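Local coordinates for RNA pseudouridylate synthase domain-containing protein 1 (Homo sapiens, PDB 5VBB) that probably binds RNA and converts uridine to pseudouridine within it, as a member of the RluA family of pseudouridine synthases, at residues R94-Y99 / Y212-T217; A86-K91 / P216-C221; R16-V21 / E220-C225; S10-S15 / V224-P229. All blocks are in the same frame, centred on the assembly; numbering follows the deposited sequence. Where two conformers were deposited one is given.

The four contacts follow the hairpin of strands 208-216 and 221-225 and the chain just beyond it, with partners that step backwards through the sequence: residues 94-99, 86-91, 16-21 and 10-15. Contact 1 is thus the innermost in the chain and contact 4 the outermost. Contact 1 lies within the larger antiparallel sheet, contact 2 sets helix 80-91 against the hairpin turn, and contacts 3 and 4 bring strands 18-23 and 10-14 of the four-stranded sheet over strand 221-225. Centres of successive contacts are about 10, 11 and 9 Å apart, while those of contacts 2 and 4 are about 18 Å apart. One hairpin therefore joins these two sheets and a helix.

Contact 1. Residues R94-Y99 / Y212-T217; sequences RVTKAY and YLRIPT
The hydroxyl of Tyr212, whose ring receives Thr96 CG2 at its edge, is gripped side-on by Arg214: NE lies 2.9 Å from OH at a fairly straight 161°, with NH2 of the same residue 3.2 Å from that OH, the phenol oxygen lying in the guanidinium plane. Glu223 binds the hydroxyl too, and Asp259 pairs with Arg214 NH1. Tyr212 holds CG anti to its own N (chi1 179°), which carries the ring along the sheet towards Thr96, where CE2 meets CG2 at 3.7 Å. A phenylalanine at Tyr212 would probably keep this edge contact but leave Arg214 NE and Glu223 without their shared partner. Beneath, strands 96-104 and 208-216 run antiparallel in the larger sheet. Thr96 and Arg214 form one hydrogen-bonded pair, Thr96 N to Arg214 O at 3.0 Å, and Ala98 and Tyr212 form the next. On the other face Leu213 CD1 fits between Val95 CG1 and Lys97 CG, 3.9 Å from each. Lys97 has its side chain about 10 Å from that of Asp67, the presumed catalytic aspartate. On the Leu213 face the strands thus meet through hydrocarbon, including the aliphatic part of Lys97; on the other, Arg214 is paired with Asp259, and the phenol, set between Arg214 and Glu223, is probably polarised.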
loop_
_atom_site.group_PDB
_atom_site.type_symbol
_atom_site.label_atom_id
_atom_site.label_comp_id
_atom_site.label_asym_id
_atom_site.label_seq_id
_atom_site.Cartn_x
_atom_site.Cartn_y
_atom_site.Cartn_z
ATOM N N ARG A 94 4.855 -7.695 -14.549
ATOM C CA ARG A 94 4.437 -9.062 -14.199
ATOM C C ARG A 94 4.260 -9.243 -12.680
ATOM O O ARG A 94 3.987 -10.355 -12.238
ATOM C CB ARG A 94 5.450 -10.062 -14.751
ATOM C CG ARG A 94 5.564 -9.973 -16.278
ATOM C CD ARG A 94 6.313 -11.128 -16.897
ATOM N NE ARG A 94 7.763 -11.039 -16.675
ATOM C CZ ARG A 94 8.462 -11.695 -15.745
ATOM N NH1 ARG A 94 9.780 -11.535 -15.661
ATOM N NH2 ARG A 94 7.855 -12.516 -14.892
ATOM N N VAL A 95 4.353 -8.157 -11.892
ATOM C CA VAL A 95 4.209 -8.224 -10.413
ATOM C C VAL A 95 2.763 -8.038 -9.997
ATOM O O VAL A 95 2.045 -7.255 -10.614
ATOM C CB VAL A 95 5.131 -7.175 -9.758
ATOM C CG1 VAL A 95 4.861 -6.992 -8.253
ATOM C CG2 VAL A 95 6.589 -7.531 -10.030
ATOM N N THR A 96 2.327 -8.769 -8.942
ATOM C CA THR A 96 0.987 -8.633 -8.376
ATOM C C THR A 96 1.129 -7.993 -6.988
ATOM O O THR A 96 1.965 -8.419 -6.189
ATOM C CB THR A 96 0.276 -9.974 -8.300
ATOM O OG1 THR A 96 0.224 -10.516 -9.606
ATOM C CG2 THR A 96 -1.146 -9.861 -7.755
ATOM N N LYS A 97 0.301 -6.980 -6.701
ATOM C CA LYS A 97 0.298 -6.320 -5.408
ATOM C C LYS A 97 -1.106 -6.067 -4.942
ATOM O O LYS A 97 -1.955 -5.766 -5.761
ATOM C CB LYS A 97 0.968 -4.938 -5.507
ATOM C CG LYS A 97 2.386 -4.892 -5.997
ATOM C CD LYS A 97 3.013 -3.535 -5.673
ATOM C CE LYS A 97 4.355 -3.340 -6.323
ATOM N NZ LYS A 97 4.844 -1.937 -6.222
ATOM N N ALA A 98 -1.343 -6.133 -3.625
ATOM C CA ALA A 98 -2.597 -5.738 -3.011
ATOM C C ALA A 98 -2.314 -5.077 -1.680
ATOM O O ALA A 98 -1.290 -5.342 -1.013
ATOM C CB ALA A 98 -3.562 -6.914 -2.852
ATOM N N TYR A 99 -3.197 -4.165 -1.308
ATOM C CA TYR A 99 -3.054 -3.378 -0.102
ATOM C C TYR A 99 -4.308 -3.447 0.686
ATOM O O TYR A 99 -5.373 -3.674 0.123
ATOM C CB TYR A 99 -2.841 -1.892 -0.454
ATOM C CG TYR A 99 -1.607 -1.583 -1.251
ATOM C CD1 TYR A 99 -1.473 -2.027 -2.564
ATOM C CD2 TYR A 99 -0.561 -0.840 -0.700
ATOM C CE1 TYR A 99 -0.309 -1.801 -3.286
ATOM C CE2 TYR A 99 0.591 -0.563 -1.438
ATOM C CZ TYR A 99 0.710 -1.056 -2.728
ATOM O OH TYR A 99 1.774 -0.755 -3.515
ATOM N N TYR A 212 -0.132 -7.827 0.077
ATOM C CA TYR A 212 0.179 -8.959 -0.763
ATOM C C TYR A 212 1.177 -8.530 -1.825
ATOM O O TYR A 212 1.048 -7.447 -2.392
ATOM C CB TYR A 212 -1.110 -9.505 -1.389
ATOM C CG TYR A 212 -0.866 -10.686 -2.297
ATOM C CD1 TYR A 212 -0.719 -11.971 -1.781
ATOM C CD2 TYR A 212 -0.771 -10.522 -3.675
ATOM C CE1 TYR A 212 -0.380 -13.044 -2.610
ATOM C CE2 TYR A 212 -0.482 -11.592 -4.511
ATOM C CZ TYR A 212 -0.323 -12.856 -3.985
ATOM O OH TYR A 212 -0.059 -13.868 -4.871
ATOM N N LEU A 213 2.192 -9.344 -2.050
ATOM C CA LEU A 213 3.203 -9.046 -3.063
ATOM C C LEU A 213 3.669 -10.352 -3.698
ATOM O O LEU A 213 3.942 -11.304 -2.994
ATOM C CB LEU A 213 4.369 -8.268 -2.431
ATOM C CG LEU A 213 5.627 -7.991 -3.290
ATOM C CD1 LEU A 213 5.332 -6.953 -4.380
ATOM C CD2 LEU A 213 6.798 -7.525 -2.391
ATOM N N ARG A 214 3.660 -10.429 -5.017
ATOM C CA ARG A 214 4.104 -11.606 -5.744
ATOM C C ARG A 214 5.007 -11.133 -6.855
ATOM O O ARG A 214 4.558 -10.343 -7.674
ATOM C CB ARG A 214 2.929 -12.378 -6.320
ATOM C CG ARG A 214 3.323 -13.760 -6.859
ATOM C CD ARG A 214 2.372 -14.245 -7.948
ATOM N NE ARG A 214 0.990 -14.286 -7.497
ATOM C CZ ARG A 214 -0.080 -14.450 -8.275
ATOM N NH1 ARG A 214 0.057 -14.602 -9.588
ATOM N NH2 ARG A 214 -1.289 -14.466 -7.746
ATOM N N ILE A 215 6.284 -11.608 -6.876
ATOM C CA ILE A 215 7.290 -11.221 -7.855
ATOM C C ILE A 215 7.740 -12.557 -8.515
ATOM O O ILE A 215 8.477 -13.323 -7.908
ATOM C CB ILE A 215 8.442 -10.468 -7.180
ATOM C CG1 ILE A 215 7.897 -9.275 -6.312
ATOM C CG2 ILE A 215 9.453 -9.994 -8.240
ATOM C CD1 ILE A 215 8.895 -8.596 -5.458
ATOM N N PRO A 216 7.198 -12.877 -9.697
ATOM C CA PRO A 216 7.479 -14.183 -10.318
ATOM C C PRO A 216 8.801 -14.187 -11.070
ATOM O O PRO A 216 8.821 -14.197 -12.295
ATOM C CB PRO A 216 6.269 -14.376 -11.224
ATOM C CG PRO A 216 5.935 -12.984 -11.684
ATOM C CD PRO A 216 6.214 -12.104 -10.485
ATOM N N THR A 217 9.918 -14.194 -10.333
ATOM C CA THR A 217 11.245 -14.161 -10.971
ATOM C C THR A 217 11.599 -15.515 -11.609
ATOM O O THR A 217 11.018 -16.543 -11.280
ATOM C CB THR A 217 12.373 -13.713 -9.999
ATOM O OG1 THR A 217 12.762 -14.803 -9.149
ATOM C CG2 THR A 217 12.009 -12.495 -9.172
#

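Contact 2. Residues A86-K91 / P216-C221; sequences AYRCFK and PTDTEC
Cys89 lays its sulfur against the backbone at the end of strand 208-216, SG standing 3.4 Å from Pro216 O and 3.8 Å from Thr217 CA. With SG anti to the carbonyl carbon (chi1 -59°), the thiol leaves the helix towards that chain and also comes within van der Waals range of the proline CD. One helical turn before Cys89, Ala86 receives Thr217 CG2, 4.0 Å from its CA. The two threonine branches divide the work, since OG1 turns back into its own loop and donates to Glu220 O at 2.6 Å, in the carbonyl plane and on a lone pair. That loop is the tight turn of a beta hairpin: Asp218 and Thr219 have type I turn angles at its corner, and strands 208-216 and 221-225 leave on either side. Replacing Thr217 by an alanine would probably deprive Glu220 O of its hydroxyl donor and open a gap beside Ala86, where Phe18 also packs. Towards solvent, Arg88 and Asp218 make a long salt bridge, NH1 to OD2 at 3.6 Å. The carboxylate oxygen lies at the guanidinium edge, yet the two planes are turned 62° apart, so the groups do not pair flat.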
loop_
_atom_site.group_PDB
_atom_site.type_symbol
_atom_site.label_atom_id
_atom_site.label_comp_id
_atom_site.label_asym_id
_atom_site.label_seq_id
_atom_site.Cartn_x
_atom_site.Cartn_y
_atom_site.Cartn_z
ATOM N N ALA A 86 14.326 -9.513 -10.494
ATOM C CA ALA A 86 13.190 -8.767 -9.969
ATOM C C ALA A 86 12.927 -7.514 -10.798
ATOM O O ALA A 86 11.765 -7.235 -11.095
ATOM C CB ALA A 86 13.416 -8.402 -8.519
ATOM N N TYR A 87 13.991 -6.797 -11.216
ATOM C CA TYR A 87 13.855 -5.582 -12.035
ATOM C C TYR A 87 13.115 -5.892 -13.327
ATOM O O TYR A 87 12.287 -5.095 -13.747
ATOM C CB TYR A 87 15.227 -4.946 -12.319
ATOM C CG TYR A 87 15.224 -3.854 -13.367
ATOM C CD1 TYR A 87 14.662 -2.609 -13.104
ATOM C CD2 TYR A 87 15.835 -4.043 -14.601
ATOM C CE1 TYR A 87 14.677 -1.592 -14.055
ATOM C CE2 TYR A 87 15.884 -3.024 -15.550
ATOM C CZ TYR A 87 15.305 -1.795 -15.272
ATOM O OH TYR A 87 15.323 -0.774 -16.195
ATOM N N ARG A 88 13.388 -7.063 -13.926
ATOM C CA ARG A 88 12.684 -7.538 -15.124
ATOM C C ARG A 88 11.164 -7.674 -14.870
ATOM O O ARG A 88 10.392 -7.134 -15.651
ATOM C CB ARG A 88 13.279 -8.871 -15.633
ATOM C CG ARG A 88 13.897 -8.771 -17.020
ATOM C CD ARG A 88 14.780 -9.959 -17.321
ATOM N NE ARG A 88 16.101 -9.834 -16.691
ATOM C CZ ARG A 88 16.695 -10.738 -15.903
ATOM N NH1 ARG A 88 16.087 -11.888 -15.612
ATOM N NH2 ARG A 88 17.903 -10.499 -15.401
ATOM N N CYS A 89 10.737 -8.337 -13.767
ATOM C CA CYS A 89 9.295 -8.485 -13.442
ATOM C C CYS A 89 8.604 -7.157 -13.316
ATOM O O CYS A 89 7.471 -7.036 -13.783
ATOM C CB CYS A 89 9.073 -9.310 -12.176
ATOM S SG CYS A 89 9.759 -10.960 -12.257
ATOM N N PHE A 90 9.227 -6.176 -12.651
ATOM C CA PHE A 90 8.582 -4.877 -12.479
ATOM C C PHE A 90 8.466 -4.125 -13.801
ATOM O O PHE A 90 7.376 -3.676 -14.144
ATOM C CB PHE A 90 9.313 -4.012 -11.425
ATOM C CG PHE A 90 8.995 -4.424 -10.007
ATOM C CD1 PHE A 90 7.859 -3.954 -9.372
ATOM C CD2 PHE A 90 9.787 -5.337 -9.341
ATOM C CE1 PHE A 90 7.549 -4.356 -8.075
ATOM C CE2 PHE A 90 9.462 -5.759 -8.050
ATOM C CZ PHE A 90 8.336 -5.272 -7.431
ATOM N N LYS A 91 9.563 -4.059 -14.555
ATOM C CA LYS A 91 9.637 -3.352 -15.847
ATOM C C LYS A 91 8.718 -3.999 -16.898
ATOM O O LYS A 91 8.139 -3.289 -17.713
ATOM C CB LYS A 91 11.094 -3.268 -16.361
ATOM C CG LYS A 91 11.606 -1.850 -16.599
ATOM C CD LYS A 91 11.152 -1.298 -17.941
ATOM C CE LYS A 91 11.687 0.086 -18.231
ATOM N N PRO A 216 7.198 -12.877 -9.697
ATOM C CA PRO A 216 7.479 -14.183 -10.318
ATOM C C PRO A 216 8.801 -14.187 -11.070
ATOM O O PRO A 216 8.821 -14.197 -12.295
ATOM C CB PRO A 216 6.269 -14.376 -11.224
ATOM C CG PRO A 216 5.935 -12.984 -11.684
ATOM C CD PRO A 216 6.214 -12.104 -10.485
ATOM N N THR A 217 9.918 -14.194 -10.333
ATOM C CA THR A 217 11.245 -14.161 -10.971
ATOM C C THR A 217 11.599 -15.515 -11.609
ATOM O O THR A 217 11.018 -16.543 -11.280
ATOM C CB THR A 217 12.373 -13.713 -9.999
ATOM O OG1 THR A 217 12.762 -14.803 -9.149
ATOM C CG2 THR A 217 12.009 -12.495 -9.172
ATOM N N ASP A 218 12.584 -15.491 -12.498
ATOM C CA ASP A 218 13.061 -16.692 -13.217
ATOM C C ASP A 218 13.437 -17.850 -12.269
ATOM O O ASP A 218 13.070 -18.986 -12.546
ATOM C CB ASP A 218 14.242 -16.360 -14.136
ATOM C CG ASP A 218 15.415 -15.623 -13.507
ATOM O OD1 ASP A 218 15.409 -15.437 -12.276
ATOM O OD2 ASP A 218 16.335 -15.220 -14.256
ATOM N N THR A 219 14.061 -17.553 -11.126
ATOM C CA THR A 219 14.496 -18.558 -10.152
ATOM C C THR A 219 13.579 -18.766 -8.949
ATOM O O THR A 219 13.696 -19.784 -8.269
ATOM C CB THR A 219 15.869 -18.125 -9.588
ATOM O OG1 THR A 219 15.747 -16.815 -9.033
ATOM C CG2 THR A 219 16.955 -18.123 -10.635
ATOM N N GLU A 220 12.729 -17.781 -8.613
ATOM C CA GLU A 220 11.974 -17.850 -7.380
ATOM C C GLU A 220 10.709 -17.017 -7.448
ATOM O O GLU A 220 10.773 -15.894 -7.926
ATOM C CB GLU A 220 12.903 -17.261 -6.313
ATOM C CG GLU A 220 12.459 -17.383 -4.875
ATOM C CD GLU A 220 13.565 -16.935 -3.939
ATOM O OE1 GLU A 220 14.753 -17.086 -4.294
ATOM O OE2 GLU A 220 13.247 -16.392 -2.863
ATOM N N CYS A 221 9.579 -17.535 -6.978
ATOM C CA CYS A 221 8.346 -16.740 -6.937
ATOM C C CYS A 221 8.255 -16.209 -5.542
ATOM O O CYS A 221 7.876 -16.940 -4.613
ATOM C CB CYS A 221 7.118 -17.563 -7.313
ATOM S SG CYS A 221 5.567 -16.631 -7.271
#

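Contact 3. Residues R16-V21 / E220-C225; sequences RDFLVV and ECVEVC
The Phe18 ring has Val222 CG2 over one face and the Glu220 carboxylate at its edge. The methyl sits 3.9 Å from the ring centroid, 28° off the normal, a CH-pi contact displaced towards CD2. Glu220 OE2 lies 3.7 Å from that same CD2, near the ring plane and so on the C-H side of CD2 rather than over the pi cloud. The carboxylate itself stands almost upright to the ring, at 85°. Glu220 reaches this edge on an extended chain, with CG anti to its N (chi1 -171°). Further along, Val20 CG2 slides past Val222 CG1 at 3.5 Å, while its other methyl, CG1, meets Val224 CG2 tip to tip at 3.8 Å. Here two sheets face each other: strand 18-23 belongs to the four-stranded antiparallel sheet and strand 221-225 to the larger one. The axes of residues 18-21 and 221-225 approach to 8.9 Å, and alternate residues of each strand turn inwards to fill the interface. At its outer end the acids Asp17 and Glu220 approach, OD2 to OE1 at 3.9 Å, a like-charge pair that would tend to raise the proton affinity of one of them. Polar partners probably temper this: the hydroxyls of Tyr13 and Ser15 both bind Glu220 OE2, and Asn79 ND2 binds Asp17 OD1. Cys75 and Ala77 of strand 73-77 also touch the Phe18 side chain.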
loop_
_atom_site.group_PDB
_atom_site.type_symbol
_atom_site.label_atom_id
_atom_site.label_comp_id
_atom_site.label_asym_id
_atom_site.label_seq_id
_atom_site.Cartn_x
_atom_site.Cartn_y
_atom_site.Cartn_z
ATOM N N ARG A 16 17.810 -17.274 0.050
ATOM C CA ARG A 16 19.210 -17.006 -0.274
ATOM C C ARG A 16 19.348 -15.707 -1.073
ATOM O O ARG A 16 20.312 -14.975 -0.893
ATOM C CB ARG A 16 19.775 -18.162 -1.129
ATOM C CG ARG A 16 19.865 -19.505 -0.376
ATOM C CD ARG A 16 19.838 -20.728 -1.312
ATOM N NE ARG A 16 21.022 -20.818 -2.171
ATOM C CZ ARG A 16 22.245 -21.135 -1.750
ATOM N NH1 ARG A 16 22.465 -21.427 -0.471
ATOM N NH2 ARG A 16 23.261 -21.167 -2.606
ATOM N N ASP A 17 18.359 -15.420 -1.929
ATOM C CA ASP A 17 18.377 -14.319 -2.883
ATOM C C ASP A 17 17.521 -13.118 -2.535
ATOM O O ASP A 17 17.793 -12.040 -3.060
ATOM C CB ASP A 17 17.887 -14.846 -4.240
ATOM C CG ASP A 17 18.886 -15.729 -4.956
ATOM O OD1 ASP A 17 20.090 -15.427 -4.894
ATOM O OD2 ASP A 17 18.456 -16.694 -5.609
ATOM N N PHE A 18 16.447 -13.299 -1.761
ATOM C CA PHE A 18 15.540 -12.215 -1.453
ATOM C C PHE A 18 15.196 -12.151 -0.001
ATOM O O PHE A 18 15.147 -13.156 0.692
ATOM C CB PHE A 18 14.235 -12.363 -2.256
ATOM C CG PHE A 18 14.441 -12.219 -3.735
ATOM C CD1 PHE A 18 14.617 -10.972 -4.305
ATOM C CD2 PHE A 18 14.509 -13.337 -4.553
ATOM C CE1 PHE A 18 14.739 -10.834 -5.680
ATOM C CE2 PHE A 18 14.699 -13.206 -5.914
ATOM C CZ PHE A 18 14.791 -11.951 -6.477
ATOM N N LEU A 19 14.841 -10.956 0.416
ATOM C CA LEU A 19 14.386 -10.648 1.748
ATOM C C LEU A 19 13.169 -9.736 1.561
ATOM O O LEU A 19 13.253 -8.800 0.781
ATOM C CB LEU A 19 15.520 -9.926 2.482
ATOM C CG LEU A 19 15.250 -9.290 3.799
ATOM C CD1 LEU A 19 14.667 -10.278 4.765
ATOM C CD2 LEU A 19 16.528 -8.739 4.371
ATOM N N VAL A 20 12.064 -10.017 2.237
ATOM C CA VAL A 20 10.858 -9.163 2.212
ATOM C C VAL A 20 10.619 -8.711 3.630
ATOM O O VAL A 20 10.429 -9.535 4.526
ATOM C CB VAL A 20 9.577 -9.792 1.615
ATOM C CG1 VAL A 20 8.446 -8.765 1.494
ATOM C CG2 VAL A 20 9.849 -10.437 0.280
ATOM N N VAL A 21 10.583 -7.396 3.824
ATOM C CA VAL A 21 10.324 -6.828 5.136
ATOM C C VAL A 21 8.884 -6.382 5.184
ATOM O O VAL A 21 8.267 -6.145 4.140
ATOM C CB VAL A 21 11.299 -5.664 5.513
ATOM C CG1 VAL A 21 12.755 -6.124 5.458
ATOM C CG2 VAL A 21 11.107 -4.453 4.615
ATOM N N GLU A 220 12.729 -17.781 -8.613
ATOM C CA GLU A 220 11.974 -17.850 -7.380
ATOM C C GLU A 220 10.709 -17.017 -7.448
ATOM O O GLU A 220 10.773 -15.894 -7.926
ATOM C CB GLU A 220 12.903 -17.261 -6.313
ATOM C CG GLU A 220 12.459 -17.383 -4.875
ATOM C CD GLU A 220 13.565 -16.935 -3.939
ATOM O OE1 GLU A 220 14.753 -17.086 -4.294
ATOM O OE2 GLU A 220 13.247 -16.392 -2.863
ATOM N N CYS A 221 9.579 -17.535 -6.978
ATOM C CA CYS A 221 8.346 -16.740 -6.937
ATOM C C CYS A 221 8.255 -16.209 -5.542
ATOM O O CYS A 221 7.876 -16.940 -4.613
ATOM C CB CYS A 221 7.118 -17.563 -7.313
ATOM S SG CYS A 221 5.567 -16.631 -7.271
ATOM N N VAL A 222 8.674 -14.943 -5.374
ATOM C CA VAL A 222 8.660 -14.273 -4.077
ATOM C C VAL A 222 7.227 -13.902 -3.839
ATOM O O VAL A 222 6.740 -13.019 -4.530
ATOM C CB VAL A 222 9.565 -13.025 -4.060
ATOM C CG1 VAL A 222 9.491 -12.296 -2.705
ATOM C CG2 VAL A 222 10.992 -13.377 -4.434
ATOM N N GLU A 223 6.532 -14.591 -2.913
ATOM C CA GLU A 223 5.127 -14.310 -2.680
ATOM C C GLU A 223 4.862 -14.156 -1.199
ATOM O O GLU A 223 5.155 -15.066 -0.414
ATOM C CB GLU A 223 4.293 -15.426 -3.294
ATOM C CG GLU A 223 2.810 -15.343 -3.001
ATOM C CD GLU A 223 2.006 -16.406 -3.717
ATOM O OE1 GLU A 223 2.601 -17.404 -4.180
ATOM O OE2 GLU A 223 0.775 -16.226 -3.837
ATOM N N VAL A 224 4.333 -13.008 -0.789
ATOM C CA VAL A 224 4.084 -12.825 0.626
ATOM C C VAL A 224 2.728 -12.218 0.812
ATOM O O VAL A 224 2.193 -11.496 -0.044
ATOM C CB VAL A 224 5.200 -12.033 1.408
ATOM C CG1 VAL A 224 6.589 -12.417 0.938
ATOM C CG2 VAL A 224 5.030 -10.527 1.312
ATOM N N CYS A 225 2.165 -12.584 1.948
ATOM C CA CYS A 225 0.936 -12.089 2.469
ATOM C C CYS A 225 1.197 -11.797 3.919
ATOM O O CYS A 225 1.253 -12.714 4.735
ATOM C CB CYS A 225 -0.175 -13.110 2.287
ATOM S SG CYS A 225 -1.783 -12.366 2.356
#

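Contact 4. Residues S10-S15 / V224-P229; sequences SIVYRS and VCTPDP
Tyr13 meets Val224 along the root of its side chain: CB lies 3.5 Å from Val224 CG1, CG is 3.9 Å from the same methyl, and CD2 is 3.7 Å from it. One methyl therefore nestles in the angle between CB and the ring, which it approaches obliquely. Because CG stands anti to the backbone N (chi1 -179°), the rest of the ring runs on past the valine, and its OH ends at Glu220 OE2, near the start of the strand that carries Val224. The other methyl of Val224 serves Val12, the residue before Tyr13. Val224 CG2 meets Val12 CG2 at 4.0 Å, the two side chains crossing at about a right angle. The same Val12 methyl comes within 4.3 Å of Thr226 CG2, and the other, CG1, stands 4.4 Å from Pro227 CD, a looser touch at the solvent side. That neighbouring residues can both face segment 224-229 follows from a classic beta bulge, in which Val12 and Tyr13 together oppose Val20 of the adjoining strand. The contact is wholly one of hydrocarbon, and the hydroxyl of Thr226 is bound by His209. Strand 10-14 is an edge strand of the four-stranded sheet within this chain, with strand 18-23 as its neighbour; strand 221-225 pairs with strand 208-216 in the larger one. Val224 and Thr226 also rest on Ala73 of strand 73-77, whereas Cys225, pointing away, packs on helix 247-256, so the end of strand 221-225 is held between the four-stranded sheet and that helix.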
loop_
_atom_site.group_PDB
_atom_site.type_symbol
_atom_site.label_atom_id
_atom_site.label_comp_id
_atom_site.label_asym_id
_atom_site.label_seq_id
_atom_site.Cartn_x
_atom_site.Cartn_y
_atom_site.Cartn_z
ATOM N N SER A 10 10.784 -6.230 10.959
ATOM C CA SER A 10 9.936 -7.394 10.803
ATOM C C SER A 10 10.164 -7.995 9.449
ATOM O O SER A 10 9.933 -7.330 8.441
ATOM C CB SER A 10 8.481 -6.999 10.963
ATOM O OG SER A 10 7.660 -8.118 10.704
ATOM N N ILE A 11 10.602 -9.246 9.421
ATOM C CA ILE A 11 10.887 -9.982 8.202
ATOM C C ILE A 11 9.722 -10.950 7.959
ATOM O O ILE A 11 9.266 -11.614 8.885
ATOM C CB ILE A 11 12.244 -10.689 8.329
ATOM C CG1 ILE A 11 13.397 -9.638 8.552
ATOM C CG2 ILE A 11 12.528 -11.595 7.103
ATOM N N VAL A 12 9.232 -11.016 6.728
ATOM C CA VAL A 12 8.115 -11.902 6.432
ATOM C C VAL A 12 8.500 -12.975 5.422
ATOM O O VAL A 12 7.701 -13.853 5.172
ATOM C CB VAL A 12 6.860 -11.113 5.977
ATOM C CG1 VAL A 12 6.371 -10.240 7.118
ATOM C CG2 VAL A 12 7.125 -10.264 4.746
ATOM N N TYR A 13 9.723 -12.929 4.889
ATOM C CA TYR A 13 10.195 -13.858 3.893
ATOM C C TYR A 13 11.693 -13.695 3.783
ATOM O O TYR A 13 12.176 -12.573 3.620
ATOM C CB TYR A 13 9.521 -13.535 2.550
ATOM C CG TYR A 13 9.908 -14.433 1.408
ATOM C CD1 TYR A 13 11.157 -14.325 0.808
ATOM C CD2 TYR A 13 8.963 -15.237 0.785
ATOM C CE1 TYR A 13 11.500 -15.101 -0.286
ATOM C CE2 TYR A 13 9.281 -15.981 -0.342
ATOM C CZ TYR A 13 10.570 -15.961 -0.831
ATOM O OH TYR A 13 10.858 -16.705 -1.933
ATOM N N ARG A 14 12.439 -14.803 3.825
ATOM C CA ARG A 14 13.884 -14.734 3.654
ATOM C C ARG A 14 14.314 -15.988 2.937
ATOM O O ARG A 14 13.981 -17.086 3.366
ATOM C CB ARG A 14 14.603 -14.561 5.006
ATOM C CG ARG A 14 16.141 -14.747 5.047
ATOM C CD ARG A 14 16.945 -13.485 4.844
ATOM N NE ARG A 14 18.399 -13.735 4.831
ATOM C CZ ARG A 14 19.164 -13.920 5.907
ATOM N NH1 ARG A 14 18.628 -13.923 7.125
ATOM N NH2 ARG A 14 20.470 -14.138 5.772
ATOM N N SER A 15 14.994 -15.800 1.813
ATOM C CA SER A 15 15.610 -16.842 1.031
ATOM C C SER A 15 17.095 -16.492 0.857
ATOM O O SER A 15 17.573 -15.515 1.422
ATOM C CB SER A 15 14.932 -16.973 -0.330
ATOM O OG SER A 15 15.283 -15.910 -1.201
ATOM N N VAL A 224 4.333 -13.008 -0.789
ATOM C CA VAL A 224 4.084 -12.825 0.626
ATOM C C VAL A 224 2.728 -12.218 0.812
ATOM O O VAL A 224 2.193 -11.496 -0.044
ATOM C CB VAL A 224 5.200 -12.033 1.408
ATOM C CG1 VAL A 224 6.589 -12.417 0.938
ATOM C CG2 VAL A 224 5.030 -10.527 1.312
ATOM N N CYS A 225 2.165 -12.584 1.948
ATOM C CA CYS A 225 0.936 -12.089 2.469
ATOM C C CYS A 225 1.197 -11.797 3.919
ATOM O O CYS A 225 1.253 -12.714 4.735
ATOM C CB CYS A 225 -0.175 -13.110 2.287
ATOM S SG CYS A 225 -1.783 -12.366 2.356
ATOM N N THR A 226 1.474 -10.530 4.215
ATOM C CA THR A 226 1.838 -10.109 5.545
ATOM C C THR A 226 0.650 -10.149 6.509
ATOM O O THR A 226 -0.507 -10.143 6.059
ATOM C CB THR A 226 2.321 -8.635 5.567
ATOM O OG1 THR A 226 1.175 -7.782 5.467
ATOM C CG2 THR A 226 3.345 -8.309 4.521
ATOM N N PRO A 227 0.916 -10.045 7.834
ATOM C CA PRO A 227 -0.191 -9.925 8.786
ATOM C C PRO A 227 -0.996 -8.646 8.552
ATOM O O PRO A 227 -0.472 -7.640 8.070
ATOM C CB PRO A 227 0.512 -9.838 10.147
ATOM C CG PRO A 227 1.844 -10.435 9.939
ATOM C CD PRO A 227 2.216 -10.037 8.537
ATOM N N ASP A 228 -2.275 -8.711 8.868
ATOM C CA ASP A 228 -3.212 -7.588 8.724
ATOM C C ASP A 228 -3.085 -6.680 9.967
ATOM O O ASP A 228 -3.404 -7.138 11.061
ATOM C CB ASP A 228 -4.619 -8.152 8.622
ATOM C CG ASP A 228 -5.744 -7.146 8.616
ATOM O OD1 ASP A 228 -5.457 -5.924 8.605
ATOM O OD2 ASP A 228 -6.898 -7.575 8.570
ATOM N N PRO A 229 -2.669 -5.404 9.838
ATOM C CA PRO A 229 -2.534 -4.551 11.025
ATOM C C PRO A 229 -3.803 -3.841 11.467
ATOM O O PRO A 229 -3.816 -3.241 12.540
ATOM C CB PRO A 229 -1.516 -3.508 10.554
ATOM C CG PRO A 229 -1.886 -3.307 9.111
ATOM C CD PRO A 229 -2.257 -4.675 8.619
#